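Local coordinates for protein glutamate receptor IIB (Drosophila melanogaster, PDB 4WXJ) that binds glutamate through its ligand-binding domain and probably acts as a glutamate-gated ion channel in the postsynaptic membrane of muscle, at residues Thr15-Lys19 with Pro20-Trp24; Met49-Glu53 with Cys54-Phe58. All coordinates share one frame; numbering follows the deposited sequence.

Contact 1 of 2, residues Thr15-Lys19 with Pro20-Trp24; sequences TRVGK and PYFSW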
# COMPACT_ATOMS: atom_id res chain seq x y z
N THR A 15 -3.30 -11.27 -4.04
CA THR A 15 -2.86 -9.90 -4.29
C THR A 15 -4.06 -9.04 -4.65
O THR A 15 -5.21 -9.48 -4.56
CB THR A 15 -1.81 -9.84 -5.41
OG1 THR A 15 -1.35 -8.49 -5.57
CG2 THR A 15 -2.38 -10.34 -6.73
N ARG A 16 -3.79 -7.80 -5.05
CA ARG A 16 -4.82 -6.89 -5.50
C ARG A 16 -4.32 -6.10 -6.70
O ARG A 16 -3.11 -5.90 -6.85
CB ARG A 16 -5.25 -5.94 -4.37
CG ARG A 16 -4.16 -4.96 -3.94
CD ARG A 16 -4.64 -4.06 -2.80
NE ARG A 16 -5.83 -3.29 -3.16
CZ ARG A 16 -5.81 -2.14 -3.84
NH1 ARG A 16 -4.66 -1.62 -4.25
NH2 ARG A 16 -6.95 -1.52 -4.11
N VAL A 17 -5.24 -5.66 -7.54
CA VAL A 17 -4.87 -4.89 -8.73
C VAL A 17 -4.57 -3.45 -8.36
O VAL A 17 -5.42 -2.74 -7.83
CB VAL A 17 -5.99 -4.94 -9.79
CG1 VAL A 17 -5.65 -4.04 -10.98
CG2 VAL A 17 -6.21 -6.38 -10.25
N GLY A 18 -3.35 -3.02 -8.64
CA GLY A 18 -2.92 -1.67 -8.34
C GLY A 18 -1.48 -1.47 -8.74
O GLY A 18 -0.58 -2.13 -8.23
N LYS A 19 -1.26 -0.55 -9.68
CA LYS A 19 0.07 -0.30 -10.20
C LYS A 19 0.91 0.46 -9.18
O LYS A 19 0.37 1.20 -8.36
CB LYS A 19 -0.01 0.49 -11.51
CG LYS A 19 -0.67 -0.28 -12.64
CD LYS A 19 -0.85 0.61 -13.86
CE LYS A 19 -1.40 -0.18 -15.04
NZ LYS A 19 -1.76 0.70 -16.19
N PRO A 20 2.24 0.29 -9.23
CA PRO A 20 3.01 -0.56 -10.15
C PRO A 20 3.28 -1.96 -9.62
O PRO A 20 4.16 -2.65 -10.13
CB PRO A 20 4.31 0.22 -10.31
CG PRO A 20 4.51 0.86 -8.98
CD PRO A 20 3.13 1.16 -8.44
N TYR A 21 2.53 -2.39 -8.61
CA TYR A 21 2.82 -3.64 -7.92
C TYR A 21 2.24 -4.85 -8.66
O TYR A 21 2.91 -5.87 -8.81
CB TYR A 21 2.28 -3.59 -6.49
CG TYR A 21 2.76 -2.38 -5.73
CD1 TYR A 21 4.01 -2.38 -5.11
CD2 TYR A 21 1.98 -1.24 -5.63
CE1 TYR A 21 4.46 -1.27 -4.42
CE2 TYR A 21 2.42 -0.13 -4.95
CZ TYR A 21 3.67 -0.15 -4.34
OH TYR A 21 4.11 0.95 -3.65
N PHE A 22 1.00 -4.72 -9.11
CA PHE A 22 0.30 -5.84 -9.73
C PHE A 22 -0.83 -5.32 -10.62
O PHE A 22 -1.70 -4.58 -10.16
CB PHE A 22 -0.26 -6.78 -8.66
CG PHE A 22 -0.84 -8.05 -9.20
CD1 PHE A 22 -2.18 -8.13 -9.53
CD2 PHE A 22 -0.04 -9.17 -9.38
CE1 PHE A 22 -2.72 -9.30 -10.02
CE2 PHE A 22 -0.57 -10.34 -9.87
CZ PHE A 22 -1.91 -10.41 -10.19
N SER A 23 -0.80 -5.70 -11.89
CA SER A 23 -1.83 -5.26 -12.83
C SER A 23 -1.92 -6.19 -14.03
O SER A 23 -1.03 -7.02 -14.27
CB SER A 23 -1.55 -3.83 -13.31
OG SER A 23 -0.31 -3.76 -13.98
N TRP A 24 -3.01 -6.05 -14.78
CA TRP A 24 -3.24 -6.88 -15.96
C TRP A 24 -2.39 -6.41 -17.13
O TRP A 24 -2.44 -5.24 -17.51
CB TRP A 24 -4.72 -6.86 -16.33
CG TRP A 24 -5.60 -7.49 -15.31
CD1 TRP A 24 -6.14 -6.89 -14.21
CD2 TRP A 24 -6.04 -8.85 -15.28
NE1 TRP A 24 -6.90 -7.79 -13.50
CE2 TRP A 24 -6.85 -9.00 -14.13
CE3 TRP A 24 -5.84 -9.96 -16.11
CZ2 TRP A 24 -7.45 -10.22 -13.80
CZ3 TRP A 24 -6.43 -11.16 -15.77
CH2 TRP A 24 -7.23 -11.28 -14.63

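Contact 2 of 2, residues Met49-Glu53 with Cys54-Phe58; sequences MLAQE and CKFDF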
# COMPACT_ATOMS: atom_id res chain seq x y z
N MET A 49 11.30 -13.78 -8.48
CA MET A 49 12.66 -13.79 -7.94
C MET A 49 12.74 -14.67 -6.70
O MET A 49 13.71 -15.42 -6.52
CB MET A 49 13.11 -12.37 -7.60
CG MET A 49 13.29 -11.47 -8.82
SD MET A 49 13.19 -9.71 -8.43
CE MET A 49 14.71 -9.47 -7.51
N LEU A 50 11.73 -14.59 -5.84
CA LEU A 50 11.68 -15.39 -4.63
C LEU A 50 11.40 -16.85 -4.95
O LEU A 50 11.90 -17.75 -4.27
CB LEU A 50 10.62 -14.85 -3.67
CG LEU A 50 10.98 -13.57 -2.91
CD1 LEU A 50 9.75 -13.02 -2.19
CD2 LEU A 50 12.10 -13.83 -1.92
N ALA A 51 10.58 -17.09 -5.97
CA ALA A 51 10.25 -18.44 -6.39
C ALA A 51 11.51 -19.16 -6.86
O ALA A 51 11.68 -20.35 -6.61
CB ALA A 51 9.21 -18.42 -7.49
N GLN A 52 12.38 -18.43 -7.54
CA GLN A 52 13.63 -18.98 -8.03
C GLN A 52 14.64 -19.10 -6.90
O GLN A 52 15.46 -20.02 -6.87
CB GLN A 52 14.20 -18.12 -9.16
CG GLN A 52 15.16 -18.86 -10.07
CD GLN A 52 16.36 -18.02 -10.47
OE1 GLN A 52 16.24 -16.81 -10.68
NE2 GLN A 52 17.52 -18.66 -10.57
N GLU A 53 14.58 -18.17 -5.95
CA GLU A 53 15.51 -18.13 -4.83
C GLU A 53 15.14 -19.17 -3.77
O GLU A 53 16.01 -19.86 -3.24
CB GLU A 53 15.53 -16.74 -4.20
CG GLU A 53 16.58 -16.55 -3.12
CD GLU A 53 17.99 -16.65 -3.65
OE1 GLU A 53 18.22 -16.32 -4.83
OE2 GLU A 53 18.88 -17.06 -2.88
N CYS A 54 13.85 -19.28 -3.48
CA CYS A 54 13.36 -20.16 -2.42
C CYS A 54 12.85 -21.49 -2.96
O CYS A 54 12.51 -22.39 -2.19
CB CYS A 54 12.25 -19.46 -1.64
SG CYS A 54 12.73 -17.85 -0.95
N LYS A 55 12.80 -21.61 -4.28
CA LYS A 55 12.36 -22.84 -4.95
C LYS A 55 10.94 -23.24 -4.56
O LYS A 55 10.73 -24.08 -3.69
CB LYS A 55 13.33 -23.99 -4.65
CG LYS A 55 14.76 -23.74 -5.11
CD LYS A 55 14.82 -23.39 -6.59
CE LYS A 55 16.24 -23.19 -7.07
NZ LYS A 55 16.27 -22.58 -8.43
N PHE A 56 9.97 -22.62 -5.23
CA PHE A 56 8.57 -22.99 -5.08
C PHE A 56 7.80 -22.56 -6.33
O PHE A 56 8.20 -21.63 -7.02
CB PHE A 56 7.95 -22.36 -3.83
CG PHE A 56 7.94 -20.85 -3.83
CD1 PHE A 56 7.00 -20.14 -4.57
CD2 PHE A 56 8.86 -20.14 -3.08
CE1 PHE A 56 6.99 -18.76 -4.57
CE2 PHE A 56 8.85 -18.75 -3.07
CZ PHE A 56 7.92 -18.06 -3.82
N ASP A 57 6.71 -23.26 -6.62
CA ASP A 57 5.78 -22.83 -7.66
C ASP A 57 4.72 -21.95 -7.02
O ASP A 57 4.57 -21.94 -5.80
CB ASP A 57 5.13 -24.03 -8.36
CG ASP A 57 6.00 -24.59 -9.47
OD1 ASP A 57 5.83 -24.15 -10.63
OD2 ASP A 57 6.85 -25.46 -9.19
N PHE A 58 4.00 -21.19 -7.84
CA PHE A 58 3.00 -20.28 -7.31
C PHE A 58 1.92 -19.95 -8.33
O PHE A 58 2.13 -20.05 -9.53
CB PHE A 58 3.67 -18.98 -6.83
CG PHE A 58 4.39 -18.24 -7.92
CD1 PHE A 58 3.72 -17.30 -8.69
CD2 PHE A 58 5.73 -18.49 -8.17
CE1 PHE A 58 4.38 -16.62 -9.70
CE2 PHE A 58 6.39 -17.81 -9.18
CZ PHE A 58 5.72 -16.88 -9.94

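Contact 1 of 2, residues Thr15-Lys19 with Pro20-Trp24
Phe22 folds back under Thr15 as the chain turns through Lys19, Pro20 and Tyr21. Phe22 CB lies 3.5 Å from Arg16 O, and CG sits beside both OG1 and CG2 of Thr15. CD1 lies within reach of both Arg16 O and Thr15 CG2, and CD2, CE1, CE2 and CZ meet the same methyl, Phe22 CZ at 3.5 Å from Thr15 CG2. That methyl stands over the middle of the ring, with Thr15 CG2 3.3 Å from the Phe22 centroid, a CH-pi contact. Threonine suits the place because its branches divide the work: with OG1 anti to the backbone N (chi1 -177°), the hydroxyl bonds to Ile94 O while the methyl meets the ring. Val17 CG2 lies 3.6 Å from Trp24 NE1, the valine side chain crossing that of the tryptophan at about a right angle.

The backbone fastens the turn around Gly18, which has no side chain to crowd the nearby Arg16 NH1. Gly18 N donates to Phe22 O over 2.7 Å, nearly straight, while Gly18 O accepts from Tyr21 N at 3.1 Å and from Phe22 N at 3.2 Å. The Lys19-Pro20 peptide is cis, which proline tolerates well. Tyr21 reaches Asn203 through its hydroxyl and touches the glutamate-binding Asp96. With Tyr21 and Phe22 both facing Gly18, this is a classic beta bulge, in a loop bordering the glutamate site.

Contact 2 of 2, residues Met49-Glu53 with Cys54-Phe58
A chi1 of 62° sets CG of Phe56 between its backbone N and carbonyl carbon, turning the ring back onto Ala51; Phe58 takes nearly the same torsion and meets the same alanine from farther along the chain. Here helix 42-54 ends and strand 57-62 begins, the second half of a beta-alpha-beta crossover that starts from the neighbouring parallel strand 10-15.

The Phe56 ring lies with one face against the helix backbone: Ala51 CA is 3.6 Å from the Phe56 centroid, offset toward the rim, in a CH-pi contact. Ala51 CB also packs on the ring, 3.7 Å from Phe56 CE1, and it comes to 3.3 Å from CE2 of Phe58, this time at the ring edge and near its plane. A side chain as small as alanine's lets two aromatic rings come this close to the helix. Leu50 extends the apolar surface, its CB 4.2 Å from Phe56 CZ and its CD2 beside Cys54 SG, and continues it onto Ile244 and Leu247 of helix 237-250.

The last helical turn closes with a short bond from Cys54 N to Leu50 O, 2.6 Å long. Lys55 then takes a positive phi of 59°, which bends the chain out of the helix, and Phe56 N donates to Ala51 O at 3.2 Å. Lys55 N makes a weak hydrogen bond to the same Ala51 O. The flexible lysine chain bends at chi2 and curls back past the helix end to the carbonyl of Gln52: Lys55 NZ bonds to Gln52 O at 3.1 Å, lying in the carbonyl plane on a lone pair.

How the contacts relate
Contact 1 comes first along the chain and closes before contact 2 opens. Their centres lie 19 Å apart, with nearest atoms about 8 Å apart and no direct touch. Both belong to the part of the ligand-binding domain built on the parallel sheet of strands 57-62, 10-15 and 92-93: residues 15-24 lead out of the end of strand 10-15, whereas residues 49-58 pass from helix 42-54 into strand 57-62, beside it. Phe60 of that strand meets both Phe22 and Phe58. Contact 1, bordering the glutamate pocket, is tied by backbone bonds to Tyr42 and Ala43 at the start of helix 42-54; contact 2, away from the pocket, lies at that helix's end.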